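Local structure of BpsB (PgaB), Poly-beta-1,6-N-acetyl-D-glucosamine N-deacetylase (Bordetella bronchiseptica RB50, 5BU6) at residues D45-I50 and P95-F100; F55-M60 and I78-D83; L151-H156 and K201-L206; R195-L200 and A233-L238. The protein removes acetyl groups from N-acetylglucosamine units of the biofilm polysaccharide poly-beta-1,6-N-acetyl-D-glucosamine, acting as a metal-dependent deacetylase of carbohydrate esterase family 4. The protein carries 5 engineered substitutions. One frame throughout, in Å; residues are numbered along the deposited sequence.

Contact 1 of 4, residues D45-I50 and P95-F100; sequences DLFEWI and PLLAAF. Engineered in segment 95-100: Ala98 (natural residue Lys), Ala99 (natural residue Lys).
Phe47 and Phe100 form a T-shaped pair: the edge of the Phe47 ring points at the face of the Phe100 ring, with the two planes at 90° and the centroids 5.4 Å apart. The closest carbons of the two rings are Phe47 CD2 and Phe100 CD1, 3.6 Å apart. Phe47 adds a second touch to the same ring, because its own CB sits over the face, 3.8 Å from the Phe100 centroid, a CH-pi contact. The backbone of helix 43-52 puts CB there; the torsion of Phe47, with CG anti to the carbonyl carbon (chi1 -84°), then directs the ring toward Leu96 and Leu97 in the preceding turn of helix 88-100. There its far end enters aliphatic company. Phe47 CE2 is 3.7 Å from Leu96 CB, and Phe47 CZ is 3.6 Å from Leu97 CD2, a methyl that reaches back although Leu97 starts out away from helix 43-52. Glu48 lies at the solvent side of the contact. Its chain bends at chi2, and the carboxylate is carried to the edge of the Phe100 ring, where Glu48 OE1 lies 3.7 Å from Phe100 CZ. Tyr102 meets both phenylalanine rings and continues the aromatic group, with Ile50 also against it. The axes of the two short helical segments are 11.4 Å apart and run in the same general direction, crossing at -29°, with large side chains bridging the gap. This is the packing of neighbouring helices on the outside of an alpha/beta barrel-like domain, here joining helix 43-52 to helix 88-100 beside the parallel sheet.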
loop_
_atom_site.group_PDB
_atom_site.type_symbol
_atom_site.label_atom_id
_atom_site.label_comp_id
_atom_site.label_asym_id
_atom_site.label_seq_id
_atom_site.Cartn_x
_atom_site.Cartn_y
_atom_site.Cartn_z
ATOM N N ASP A 45 -17.645 -4.013 12.032
ATOM C CA ASP A 45 -17.213 -4.510 13.330
ATOM C C ASP A 45 -15.774 -4.068 13.632
ATOM O O ASP A 45 -15.457 -3.720 14.770
ATOM C CB ASP A 45 -17.336 -6.034 13.382
ATOM C CG ASP A 45 -17.279 -6.579 14.790
ATOM O OD1 ASP A 45 -17.821 -5.930 15.710
ATOM O OD2 ASP A 45 -16.690 -7.666 14.975
ATOM N N LEU A 46 -14.910 -4.062 12.621
ATOM C CA LEU A 46 -13.547 -3.564 12.811
ATOM C C LEU A 46 -13.542 -2.096 13.219
ATOM O O LEU A 46 -12.788 -1.702 14.106
ATOM C CB LEU A 46 -12.701 -3.728 11.555
ATOM C CG LEU A 46 -12.146 -5.114 11.242
ATOM C CD1 LEU A 46 -10.964 -4.964 10.304
ATOM C CD2 LEU A 46 -11.754 -5.874 12.505
ATOM N N PHE A 47 -14.385 -1.290 12.579
ATOM C CA PHE A 47 -14.433 0.134 12.897
ATOM C C PHE A 47 -14.987 0.356 14.295
ATOM O O PHE A 47 -14.600 1.299 14.978
ATOM C CB PHE A 47 -15.262 0.895 11.868
ATOM C CG PHE A 47 -14.486 1.280 10.637
ATOM C CD1 PHE A 47 -13.401 0.528 10.223
ATOM C CD2 PHE A 47 -14.833 2.397 9.905
ATOM C CE1 PHE A 47 -12.680 0.878 9.087
ATOM C CE2 PHE A 47 -14.120 2.755 8.773
ATOM C CZ PHE A 47 -13.044 1.996 8.362
ATOM N N GLU A 48 -15.887 -0.523 14.715
ATOM C CA GLU A 48 -16.426 -0.471 16.075
ATOM C C GLU A 48 -15.410 -0.922 17.125
ATOM O O GLU A 48 -15.369 -0.371 18.227
ATOM C CB GLU A 48 -17.697 -1.324 16.181
ATOM C CG GLU A 48 -18.913 -0.743 15.472
ATOM C CD GLU A 48 -19.485 0.489 16.160
ATOM O OE1 GLU A 48 -20.420 1.098 15.596
ATOM O OE2 GLU A 48 -19.014 0.847 17.262
ATOM N N TRP A 49 -14.597 -1.924 16.800
ATOM C CA TRP A 49 -13.515 -2.356 17.698
ATOM C C TRP A 49 -12.529 -1.212 17.918
ATOM O O TRP A 49 -12.142 -0.917 19.051
ATOM C CB TRP A 49 -12.781 -3.574 17.123
ATOM C CG TRP A 49 -11.510 -3.997 17.858
ATOM C CD1 TRP A 49 -11.434 -4.621 19.072
ATOM C CD2 TRP A 49 -10.152 -3.860 17.398
ATOM N NE1 TRP A 49 -10.119 -4.866 19.403
ATOM C CE2 TRP A 49 -9.314 -4.411 18.393
ATOM C CE3 TRP A 49 -9.565 -3.323 16.247
ATOM C CZ2 TRP A 49 -7.924 -4.437 18.273
ATOM C CZ3 TRP A 49 -8.182 -3.349 16.128
ATOM C CH2 TRP A 49 -7.380 -3.902 17.140
ATOM N N ILE A 50 -12.147 -0.572 16.820
ATOM C CA ILE A 50 -11.206 0.548 16.863
ATOM C C ILE A 50 -11.723 1.595 17.843
ATOM O O ILE A 50 -11.014 2.001 18.753
ATOM C CB ILE A 50 -11.005 1.164 15.473
ATOM C CG1 ILE A 50 -10.236 0.185 14.577
ATOM C CG2 ILE A 50 -10.272 2.506 15.563
ATOM C CD1 ILE A 50 -10.091 0.631 13.165
ATOM N N PRO A 95 -17.600 5.304 2.535
ATOM C CA PRO A 95 -18.682 5.863 3.361
ATOM C C PRO A 95 -18.580 5.486 4.833
ATOM O O PRO A 95 -19.135 6.194 5.662
ATOM C CB PRO A 95 -19.959 5.282 2.730
ATOM C CG PRO A 95 -19.519 4.144 1.913
ATOM C CD PRO A 95 -18.117 4.389 1.498
ATOM N N LEU A 96 -17.876 4.411 5.168
ATOM C CA LEU A 96 -17.630 4.117 6.570
ATOM C C LEU A 96 -16.592 5.083 7.140
ATOM O O LEU A 96 -16.718 5.544 8.268
ATOM C CB LEU A 96 -17.174 2.672 6.756
ATOM C CG LEU A 96 -18.266 1.610 6.904
ATOM C CD1 LEU A 96 -17.630 0.248 7.110
ATOM C CD2 LEU A 96 -19.204 1.939 8.056
ATOM N N LEU A 97 -15.556 5.379 6.368
ATOM C CA LEU A 97 -14.585 6.374 6.795
ATOM C C LEU A 97 -15.281 7.698 7.090
ATOM O O LEU A 97 -15.010 8.342 8.099
ATOM C CB LEU A 97 -13.519 6.567 5.729
ATOM C CG LEU A 97 -12.605 5.363 5.516
ATOM C CD1 LEU A 97 -11.644 5.661 4.398
ATOM C CD2 LEU A 97 -11.838 5.024 6.795
ATOM N N ALA A 98 -16.197 8.090 6.211
ATOM C CA ALA A 98 -16.954 9.325 6.402
ATOM C C ALA A 98 -17.827 9.272 7.650
ATOM O O ALA A 98 -17.866 10.221 8.432
ATOM C CB ALA A 98 -17.801 9.616 5.176
ATOM N N ALA A 99 -18.532 8.159 7.835
ATOM C CA ALA A 99 -19.455 8.013 8.949
ATOM C C ALA A 99 -18.746 8.032 10.305
ATOM O O ALA A 99 -19.275 8.568 11.266
ATOM C CB ALA A 99 -20.262 6.730 8.795
ATOM N N PHE A 100 -17.556 7.445 10.377
ATOM C CA PHE A 100 -16.786 7.434 11.623
ATOM C C PHE A 100 -15.839 8.631 11.722
ATOM O O PHE A 100 -15.227 8.855 12.763
ATOM C CB PHE A 100 -15.975 6.138 11.735
ATOM C CG PHE A 100 -16.782 4.949 12.190
ATOM C CD1 PHE A 100 -17.589 4.257 11.299
ATOM C CD2 PHE A 100 -16.714 4.513 13.508
ATOM C CE1 PHE A 100 -18.345 3.157 11.726
ATOM C CE2 PHE A 100 -17.457 3.412 13.936
ATOM C CZ PHE A 100 -18.268 2.735 13.039
#

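Contact 2 of 4, residues F55-M60 and I78-D83; sequences FNPISM and ILLTFD
A beta-alpha-beta unit, the repeating element of alpha/beta folds, brings together Pro57 of strand 56-57 and Ile78 of strand 77-83 as parallel neighbours, with helix 60-67 making the crossover. Ile78 is gripped through both its backbone polar atoms: Ile78 N donates to Asn56 O at 3.1 Å, and Ile78 O accepts from Ile58 N at 2.8 Å. A proline fits at the bridging position because its two neighbours supply both bonds; Pro57 CA comes within 3.0 Å of Ile78 O in a CA-H...O contact. The pairing then opens, and a water takes over, donating to Ile58 O at 2.7 Å and accepting from Leu80 N at 2.9 Å. On the face shared by Pro57 and Ile78, Ile78 CG2 lies 4.0 Å from Pro57 CG and also touches Phe55 CB. The chi1 of Ile78 (-174°) sends CG1 anti to the backbone N and leaves CG2 turned to these two neighbours. Leu79 serves the other face, where its CD1 methyl lies 3.3 Å from Ile58 O and follows the backbone to Met60 N. Ser59, next along, is the N-cap of helix 60-67, while Ile50 of helix 43-52 packs on Pro57 and Leu80. The chemistry implies a short parallel pairing: two direct backbone bonds fix the register, and water meets the polar groups where the strands separate among buried aliphatic side chains.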
loop_
_atom_site.group_PDB
_atom_site.type_symbol
_atom_site.label_atom_id
_atom_site.label_comp_id
_atom_site.label_asym_id
_atom_site.label_seq_id
_atom_site.Cartn_x
_atom_site.Cartn_y
_atom_site.Cartn_z
ATOM N N PHE A 55 -8.810 3.539 20.185
ATOM C CA PHE A 55 -7.811 3.934 19.204
ATOM C C PHE A 55 -8.254 5.231 18.576
ATOM O O PHE A 55 -9.449 5.508 18.505
ATOM C CB PHE A 55 -7.597 2.862 18.124
ATOM C CG PHE A 55 -6.883 1.638 18.623
ATOM C CD1 PHE A 55 -5.519 1.674 18.886
ATOM C CD2 PHE A 55 -7.566 0.448 18.819
ATOM C CE1 PHE A 55 -4.854 0.547 19.350
ATOM C CE2 PHE A 55 -6.908 -0.681 19.279
ATOM C CZ PHE A 55 -5.549 -0.633 19.541
ATOM N N ASN A 56 -7.284 6.034 18.145
ATOM C CA ASN A 56 -7.555 7.280 17.441
ATOM C C ASN A 56 -6.922 7.263 16.062
ATOM O O ASN A 56 -5.732 7.515 15.926
ATOM C CB ASN A 56 -7.029 8.474 18.251
ATOM C CG ASN A 56 -7.863 8.755 19.467
ATOM O OD1 ASN A 56 -9.048 9.068 19.357
ATOM N ND2 ASN A 56 -7.255 8.653 20.641
ATOM N N PRO A 57 -7.709 6.929 15.030
ATOM C CA PRO A 57 -7.164 6.933 13.674
ATOM C C PRO A 57 -6.630 8.310 13.266
ATOM O O PRO A 57 -7.279 9.325 13.488
ATOM C CB PRO A 57 -8.356 6.509 12.815
ATOM C CG PRO A 57 -9.195 5.644 13.782
ATOM C CD PRO A 57 -9.076 6.386 15.084
ATOM N N ILE A 58 -5.433 8.311 12.694
ATOM C CA ILE A 58 -4.715 9.531 12.290
ATOM C C ILE A 58 -4.470 9.545 10.769
ATOM O O ILE A 58 -4.590 8.513 10.095
ATOM C CB ILE A 58 -3.339 9.636 13.013
ATOM C CG1 ILE A 58 -2.434 8.474 12.563
ATOM C CG2 ILE A 58 -3.517 9.690 14.529
ATOM C CD1 ILE A 58 -1.121 8.350 13.285
ATOM N N SER A 59 -4.124 10.708 10.218
ATOM C CA SER A 59 -3.742 10.772 8.800
ATOM C C SER A 59 -2.225 10.710 8.659
ATOM O O SER A 59 -1.495 10.901 9.626
ATOM C CB SER A 59 -4.237 12.061 8.168
ATOM O OG SER A 59 -3.666 13.164 8.879
ATOM N N MET A 60 -1.745 10.507 7.436
ATOM C CA MET A 60 -0.307 10.608 7.183
ATOM C C MET A 60 0.219 12.022 7.443
ATOM O O MET A 60 1.356 12.207 7.883
ATOM C CB MET A 60 0.022 10.199 5.745
ATOM C CG MET A 60 1.528 10.111 5.493
ATOM S SD MET A 60 2.070 8.407 5.330
ATOM C CE MET A 60 1.150 7.912 3.875
ATOM N N ILE A 78 -3.563 5.372 15.406
ATOM C CA ILE A 78 -3.451 4.306 14.420
ATOM C C ILE A 78 -3.683 4.846 13.009
ATOM O O ILE A 78 -4.517 5.714 12.803
ATOM C CB ILE A 78 -4.444 3.146 14.744
ATOM C CG1 ILE A 78 -4.221 1.966 13.806
ATOM C CG2 ILE A 78 -5.888 3.612 14.713
ATOM C CD1 ILE A 78 -4.683 0.643 14.396
ATOM N N LEU A 79 -2.902 4.346 12.052
ATOM C CA LEU A 79 -3.041 4.685 10.644
ATOM C C LEU A 79 -3.737 3.512 9.940
ATOM O O LEU A 79 -3.262 2.374 10.014
ATOM C CB LEU A 79 -1.680 4.951 10.002
ATOM C CG LEU A 79 -1.669 5.390 8.528
ATOM C CD1 LEU A 79 -2.277 6.781 8.422
ATOM C CD2 LEU A 79 -0.240 5.390 8.007
ATOM N N LEU A 80 -4.857 3.788 9.281
ATOM C CA LEU A 80 -5.577 2.752 8.530
ATOM C C LEU A 80 -5.188 2.859 7.063
ATOM O O LEU A 80 -5.169 3.977 6.503
ATOM C CB LEU A 80 -7.097 2.939 8.677
ATOM C CG LEU A 80 -7.688 3.063 10.072
ATOM C CD1 LEU A 80 -9.199 3.342 9.961
ATOM C CD2 LEU A 80 -7.414 1.791 10.883
ATOM N N THR A 81 -4.860 1.725 6.439
ATOM C CA THR A 81 -4.487 1.731 5.037
ATOM C C THR A 81 -5.270 0.650 4.274
ATOM O O THR A 81 -5.561 -0.422 4.824
ATOM C CB THR A 81 -2.967 1.515 4.843
ATOM O OG1 THR A 81 -2.622 0.158 5.134
ATOM C CG2 THR A 81 -2.162 2.457 5.768
ATOM N N PHE A 82 -5.644 0.993 3.047
ATOM C CA PHE A 82 -6.425 0.143 2.146
ATOM C C PHE A 82 -5.737 0.121 0.773
ATOM O O PHE A 82 -5.793 1.109 0.046
ATOM C CB PHE A 82 -7.858 0.670 2.015
ATOM C CG PHE A 82 -8.605 0.705 3.314
ATOM C CD1 PHE A 82 -8.507 1.811 4.157
ATOM C CD2 PHE A 82 -9.384 -0.374 3.705
ATOM C CE1 PHE A 82 -9.178 1.842 5.371
ATOM C CE2 PHE A 82 -10.067 -0.359 4.917
ATOM C CZ PHE A 82 -9.962 0.761 5.757
ATOM N N ASP A 83 -5.071 -0.974 0.420
ATOM C CA ASP A 83 -4.325 -0.994 -0.847
ATOM C C ASP A 83 -5.045 -1.792 -1.937
ATOM O O ASP A 83 -5.957 -2.552 -1.642
ATOM C CB ASP A 83 -2.915 -1.562 -0.654
ATOM C CG ASP A 83 -2.477 -1.599 0.802
ATOM O OD1 ASP A 83 -2.518 -0.545 1.473
ATOM O OD2 ASP A 83 -2.076 -2.692 1.268
HETATM O O HOH W 1 -6.119 6.278 9.876
#

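Contact 3 of 4, residues L151-H156 and K201-L206; sequences LASHSH and KTSAHL. Engineered in segment 201-206: His205 (natural residue Asp). With NI (nickel (II) ion), chain C; SCN (thiocyanate ion), chain H.
Two buried serine hydroxyls meet head-on, Ser153 OG donating to Ser203 OG at 2.7 Å, in what is otherwise a strand-to-helix contact of the polysaccharide deacetylase fold. The same Ser153 oxygen closes an ST turn by accepting from Ser155 N at 2.9 Å, so it makes two bonds, donating one and accepting the other, where strand 149-153 runs into the metal-binding loop. Ser203 OG has a further partner in Leu200 O of its own helix, which continues the chain of bonds. Beyond the turn, His156 lies against helix 189-211. Its chi1 of -179° swings the imidazole over to the helix, where Thr202 CG2 stands over the ring centre, 3.7 Å from the centroid and 4° off the normal. Leu206 CD1 approaches obliquely, 3.6 Å from His156 CE1. The ring is fixed in rotation by the bond of His156 ND1 to Thr110 OG1, and the backbone N is bound by Asp199 OD1. Between Ser153 and His156 along the chain, His154 points away from the helix, toward the nickel ion that it shares with Asp84 and His159. Val219 O bonds His154 ND1 and thereby orients the ligand ring, whose NE2 binds the nickel at 2.2 Å.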
loop_
_atom_site.group_PDB
_atom_site.type_symbol
_atom_site.label_atom_id
_atom_site.label_comp_id
_atom_site.label_asym_id
_atom_site.label_seq_id
_atom_site.Cartn_x
_atom_site.Cartn_y
_atom_site.Cartn_z
ATOM N N LEU A 151 -3.659 9.580 -0.835
ATOM C CA LEU A 151 -3.341 8.634 -1.900
ATOM C C LEU A 151 -1.853 8.320 -1.856
ATOM O O LEU A 151 -1.007 9.202 -1.627
ATOM C CB LEU A 151 -3.731 9.199 -3.267
ATOM C CG LEU A 151 -5.215 9.430 -3.552
ATOM C CD1 LEU A 151 -5.418 9.824 -5.023
ATOM C CD2 LEU A 151 -6.046 8.214 -3.197
ATOM N N ALA A 152 -1.538 7.055 -2.069
ATOM C CA ALA A 152 -0.169 6.586 -2.078
ATOM C C ALA A 152 0.050 5.714 -3.302
ATOM O O ALA A 152 -0.906 5.231 -3.893
ATOM C CB ALA A 152 0.131 5.788 -0.799
ATOM N N SER A 153 1.305 5.511 -3.672
ATOM C CA SER A 153 1.643 4.536 -4.699
ATOM C C SER A 153 1.672 3.132 -4.106
ATOM O O SER A 153 2.248 2.918 -3.037
ATOM C CB SER A 153 2.994 4.867 -5.329
ATOM O OG SER A 153 3.405 3.894 -6.268
ATOM N N HIS A 154 1.057 2.186 -4.815
ATOM C CA HIS A 154 1.266 0.753 -4.560
ATOM C C HIS A 154 2.091 0.171 -5.705
ATOM O O HIS A 154 1.955 -1.004 -6.033
ATOM C CB HIS A 154 -0.083 0.023 -4.420
ATOM C CG HIS A 154 -0.023 -1.207 -3.577
ATOM N ND1 HIS A 154 1.032 -1.481 -2.729
ATOM C CD2 HIS A 154 -0.882 -2.248 -3.457
ATOM C CE1 HIS A 154 0.822 -2.641 -2.127
ATOM N NE2 HIS A 154 -0.342 -3.116 -2.537
ATOM N N SER A 155 2.948 1.025 -6.274
ATOM C CA SER A 155 3.781 0.805 -7.479
ATOM C C SER A 155 2.944 0.985 -8.751
ATOM O O SER A 155 1.731 1.104 -8.689
ATOM C CB SER A 155 4.471 -0.570 -7.498
ATOM O OG SER A 155 3.599 -1.591 -7.976
ATOM N N HIS A 156 3.613 1.043 -9.894
ATOM C CA HIS A 156 2.931 1.008 -11.190
ATOM C C HIS A 156 2.681 -0.447 -11.562
ATOM O O HIS A 156 1.553 -0.875 -11.651
ATOM C CB HIS A 156 3.752 1.715 -12.282
ATOM C CG HIS A 156 3.090 1.734 -13.630
ATOM N ND1 HIS A 156 1.858 2.310 -13.847
ATOM C CD2 HIS A 156 3.489 1.239 -14.826
ATOM C CE1 HIS A 156 1.528 2.175 -15.118
ATOM N NE2 HIS A 156 2.498 1.522 -15.736
ATOM N N LYS A 201 8.257 6.455 -10.570
ATOM C CA LYS A 201 8.054 7.752 -11.210
ATOM C C LYS A 201 6.746 7.756 -12.007
ATOM O O LYS A 201 5.955 8.694 -11.927
ATOM C CB LYS A 201 9.224 8.093 -12.140
ATOM C CG LYS A 201 9.215 9.532 -12.654
ATOM C CD LYS A 201 10.064 9.698 -13.917
ATOM C CE LYS A 201 11.448 9.065 -13.785
ATOM N NZ LYS A 201 12.386 9.850 -12.928
ATOM N N THR A 202 6.530 6.702 -12.782
ATOM C CA THR A 202 5.284 6.561 -13.524
ATOM C C THR A 202 4.045 6.577 -12.617
ATOM O O THR A 202 3.074 7.281 -12.919
ATOM C CB THR A 202 5.300 5.275 -14.379
ATOM O OG1 THR A 202 6.401 5.337 -15.289
ATOM C CG2 THR A 202 4.010 5.125 -15.191
ATOM N N SER A 203 4.062 5.830 -11.512
ATOM C CA SER A 203 2.886 5.802 -10.637
ATOM C C SER A 203 2.603 7.176 -10.033
ATOM O O SER A 203 1.445 7.593 -9.941
ATOM C CB SER A 203 3.045 4.750 -9.514
ATOM O OG SER A 203 4.000 5.166 -8.555
ATOM N N ALA A 204 3.649 7.907 -9.650
ATOM C CA ALA A 204 3.439 9.258 -9.111
ATOM C C ALA A 204 2.918 10.233 -10.192
ATOM O O ALA A 204 2.024 11.049 -9.939
ATOM C CB ALA A 204 4.725 9.797 -8.485
ATOM N N HIS A 205 3.449 10.136 -11.399
ATOM C CA HIS A 205 2.940 10.988 -12.465
ATOM C C HIS A 205 1.471 10.669 -12.791
ATOM O O HIS A 205 0.655 11.580 -12.938
ATOM C CB HIS A 205 3.797 10.870 -13.714
ATOM C CG HIS A 205 3.083 11.283 -14.959
ATOM N ND1 HIS A 205 2.943 12.601 -15.335
ATOM C CD2 HIS A 205 2.425 10.551 -15.891
ATOM C CE1 HIS A 205 2.248 12.663 -16.456
ATOM N NE2 HIS A 205 1.924 11.434 -16.815
ATOM N N LEU A 206 1.134 9.387 -12.898
ATOM C CA LEU A 206 -0.241 9.025 -13.242
ATOM C C LEU A 206 -1.218 9.528 -12.181
ATOM O O LEU A 206 -2.285 10.042 -12.516
ATOM C CB LEU A 206 -0.385 7.510 -13.418
ATOM C CG LEU A 206 0.235 7.001 -14.725
ATOM C CD1 LEU A 206 0.221 5.482 -14.750
ATOM C CD2 LEU A 206 -0.489 7.584 -15.945
HETATM NI NI NI C . -1.413 -5.035 -2.502
HETATM S S SCN H . -2.477 10.453 -19.790
HETATM C C SCN H . -0.809 10.958 -19.297
HETATM N N SCN H . 0.232 11.277 -18.992
HETATM O O HOH W 2 -2.372 -4.547 -0.669
HETATM O O HOH W 3 -2.527 -6.876 -2.237
#

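Contact 4 of 4, residues R195-L200 and A233-L238; sequences RVRQDL and AAEVGL
Leu200 occupies the apolar centre, its side chain laid against the end of helix 227-235 and the turn that follows. Its CD1 methyl is 3.7 Å from Ala233 CA and nearly as close to Ala233 CB, so the methyl reaches the helix backbone itself at Ala233. Closer to its own helix, Leu200 CB touches one branch of Val236, with CG2 at 3.9 Å, and Leu238 CD1 at 4.2 Å. The other branch of Val236, CG1, meets Arg197 CG at 3.7 Å, within the aliphatic part of that arginine. Val236 thus wedges between Leu200 and Arg197, one methyl for each. From there Arg197 leads to the polar edge. With CG anti to the backbone N (chi1 -160°) and a bend at chi3 (-68°), the chain turns its guanidinium toward Glu235. The acid answers with a chain extended beyond CG, and the two flat groups lie nearly coplanar, 7° apart. A single oxygen carries the salt bridge: Glu235 OE1 lies 2.5 Å from Arg197 NE, shorter than expected and so doubtful in its exact length, and takes a weak bond of 3.0 Å from Arg197 NH2. Helix 227-235 ends here in a Schellman motif, with Leu238 N bonded to Ala233 O and Gly237 N to Ala234 O; Gly237, at positive phi, is its C-prime residue. The reversal brings Leu238 back against Leu200 and leads into strand 240-242, while Val232 also packs on Val196 and Arg197 of the long helix 189-211.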
loop_
_atom_site.group_PDB
_atom_site.type_symbol
_atom_site.label_atom_id
_atom_site.label_comp_id
_atom_site.label_asym_id
_atom_site.label_seq_id
_atom_site.Cartn_x
_atom_site.Cartn_y
_atom_site.Cartn_z
ATOM N N ARG A 195 14.612 0.125 -13.723
ATOM C CA ARG A 195 13.257 -0.413 -13.808
ATOM C C ARG A 195 12.422 0.030 -12.610
ATOM O O ARG A 195 11.309 0.543 -12.781
ATOM C CB ARG A 195 13.288 -1.945 -13.919
ATOM C CG ARG A 195 11.914 -2.621 -13.971
ATOM C CD ARG A 195 12.030 -4.124 -14.310
ATOM N NE ARG A 195 12.840 -4.865 -13.336
ATOM C CZ ARG A 195 12.391 -5.281 -12.154
ATOM N NH1 ARG A 195 11.138 -5.045 -11.799
ATOM N NH2 ARG A 195 13.190 -5.941 -11.328
ATOM N N VAL A 196 12.943 -0.143 -11.397
ATOM C CA VAL A 196 12.184 0.256 -10.217
ATOM C C VAL A 196 11.959 1.772 -10.177
ATOM O O VAL A 196 10.864 2.227 -9.843
ATOM C CB VAL A 196 12.869 -0.183 -8.916
ATOM C CG1 VAL A 196 12.116 0.345 -7.725
ATOM C CG2 VAL A 196 12.982 -1.710 -8.862
ATOM N N ARG A 197 12.983 2.557 -10.522
ATOM C CA ARG A 197 12.812 4.016 -10.558
ATOM C C ARG A 197 11.716 4.484 -11.509
ATOM O O ARG A 197 10.854 5.267 -11.128
ATOM C CB ARG A 197 14.114 4.714 -10.948
ATOM C CG ARG A 197 14.123 6.181 -10.543
ATOM C CD ARG A 197 15.387 6.877 -11.016
ATOM N NE ARG A 197 16.585 6.399 -10.334
ATOM C CZ ARG A 197 17.470 5.562 -10.866
ATOM N NH1 ARG A 197 17.290 5.098 -12.092
ATOM N NH2 ARG A 197 18.541 5.189 -10.172
ATOM N N GLN A 198 11.766 4.006 -12.748
ATOM C CA GLN A 198 10.767 4.363 -13.745
ATOM C C GLN A 198 9.374 3.951 -13.296
ATOM O O GLN A 198 8.419 4.698 -13.486
ATOM C CB GLN A 198 11.102 3.718 -15.093
ATOM C CG GLN A 198 10.149 4.079 -16.221
ATOM C CD GLN A 198 10.403 5.462 -16.800
ATOM O OE1 GLN A 198 10.117 6.480 -16.166
ATOM N NE2 GLN A 198 10.936 5.503 -18.018
ATOM N N ASP A 199 9.265 2.776 -12.679
ATOM C CA ASP A 199 7.989 2.327 -12.130
ATOM C C ASP A 199 7.425 3.318 -11.114
ATOM O O ASP A 199 6.279 3.736 -11.226
ATOM C CB ASP A 199 8.139 0.959 -11.473
ATOM C CG ASP A 199 6.804 0.361 -11.081
ATOM O OD1 ASP A 199 6.265 0.762 -10.022
ATOM O OD2 ASP A 199 6.293 -0.500 -11.832
ATOM N N LEU A 200 8.225 3.691 -10.117
ATOM C CA LEU A 200 7.725 4.599 -9.088
ATOM C C LEU A 200 7.390 5.965 -9.683
ATOM O O LEU A 200 6.374 6.571 -9.325
ATOM C CB LEU A 200 8.748 4.748 -7.950
ATOM C CG LEU A 200 9.072 3.443 -7.220
ATOM C CD1 LEU A 200 10.038 3.658 -6.064
ATOM C CD2 LEU A 200 7.795 2.784 -6.743
ATOM N N ALA A 233 13.433 5.105 -4.362
ATOM C CA ALA A 233 12.210 5.783 -3.927
ATOM C C ALA A 233 12.535 7.213 -3.480
ATOM O O ALA A 233 11.803 8.152 -3.786
ATOM C CB ALA A 233 11.543 5.007 -2.802
ATOM N N ALA A 234 13.632 7.364 -2.753
ATOM C CA ALA A 234 14.090 8.682 -2.306
ATOM C C ALA A 234 14.399 9.612 -3.482
ATOM O O ALA A 234 14.105 10.805 -3.429
ATOM C CB ALA A 234 15.303 8.544 -1.431
ATOM N N GLU A 235 14.978 9.057 -4.544
ATOM C CA GLU A 235 15.325 9.853 -5.722
ATOM C C GLU A 235 14.084 10.419 -6.392
ATOM O O GLU A 235 14.123 11.526 -6.920
ATOM C CB GLU A 235 16.124 9.029 -6.740
ATOM C CG GLU A 235 17.511 8.623 -6.276
ATOM C CD GLU A 235 18.127 7.559 -7.162
ATOM O OE1 GLU A 235 17.595 7.316 -8.266
ATOM O OE2 GLU A 235 19.137 6.958 -6.748
ATOM N N VAL A 236 12.982 9.673 -6.376
ATOM C CA VAL A 236 11.772 10.180 -7.016
ATOM C C VAL A 236 10.872 10.917 -6.022
ATOM O O VAL A 236 9.752 11.287 -6.363
ATOM C CB VAL A 236 10.967 9.064 -7.705
ATOM C CG1 VAL A 236 11.816 8.387 -8.766
ATOM C CG2 VAL A 236 10.480 8.065 -6.700
ATOM N N GLY A 237 11.371 11.140 -4.807
ATOM C CA GLY A 237 10.656 11.947 -3.821
ATOM C C GLY A 237 9.635 11.223 -2.952
ATOM O O GLY A 237 8.750 11.844 -2.354
ATOM N N LEU A 238 9.745 9.904 -2.876
ATOM C CA LEU A 238 8.842 9.125 -2.045
ATOM C C LEU A 238 9.551 8.712 -0.766
ATOM O O LEU A 238 9.981 7.566 -0.641
ATOM C CB LEU A 238 8.343 7.903 -2.805
ATOM C CG LEU A 238 7.584 8.209 -4.091
ATOM C CD1 LEU A 238 7.089 6.921 -4.724
ATOM C CD2 LEU A 238 6.431 9.172 -3.833
#

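In the fold
Contact 2 is nested within the chain loop closed by contact 1, and the two touch: Ile50 CD1 packs on Leu80 CD2 at 3.7 Å, and the centres of the two contacts are about 11 Å apart. Contacts 3 and 4 share helix 189-211, with centres about 9 Å apart; Asp199 joins them, its OD1 lying 2.7 Å from His156 N in a probable hydrogen bond. Contacts 2 and 3 touch beside the nickel bound by Asp84, His154 and His159: Asp83, next to the ligand Asp84, places its CB 3.5 Å from His154 CD2 although the contact centres are about 20 Å apart. Contacts 1 and 4 lie on opposite sides of the chain's centre, their own centres about 33 Å apart.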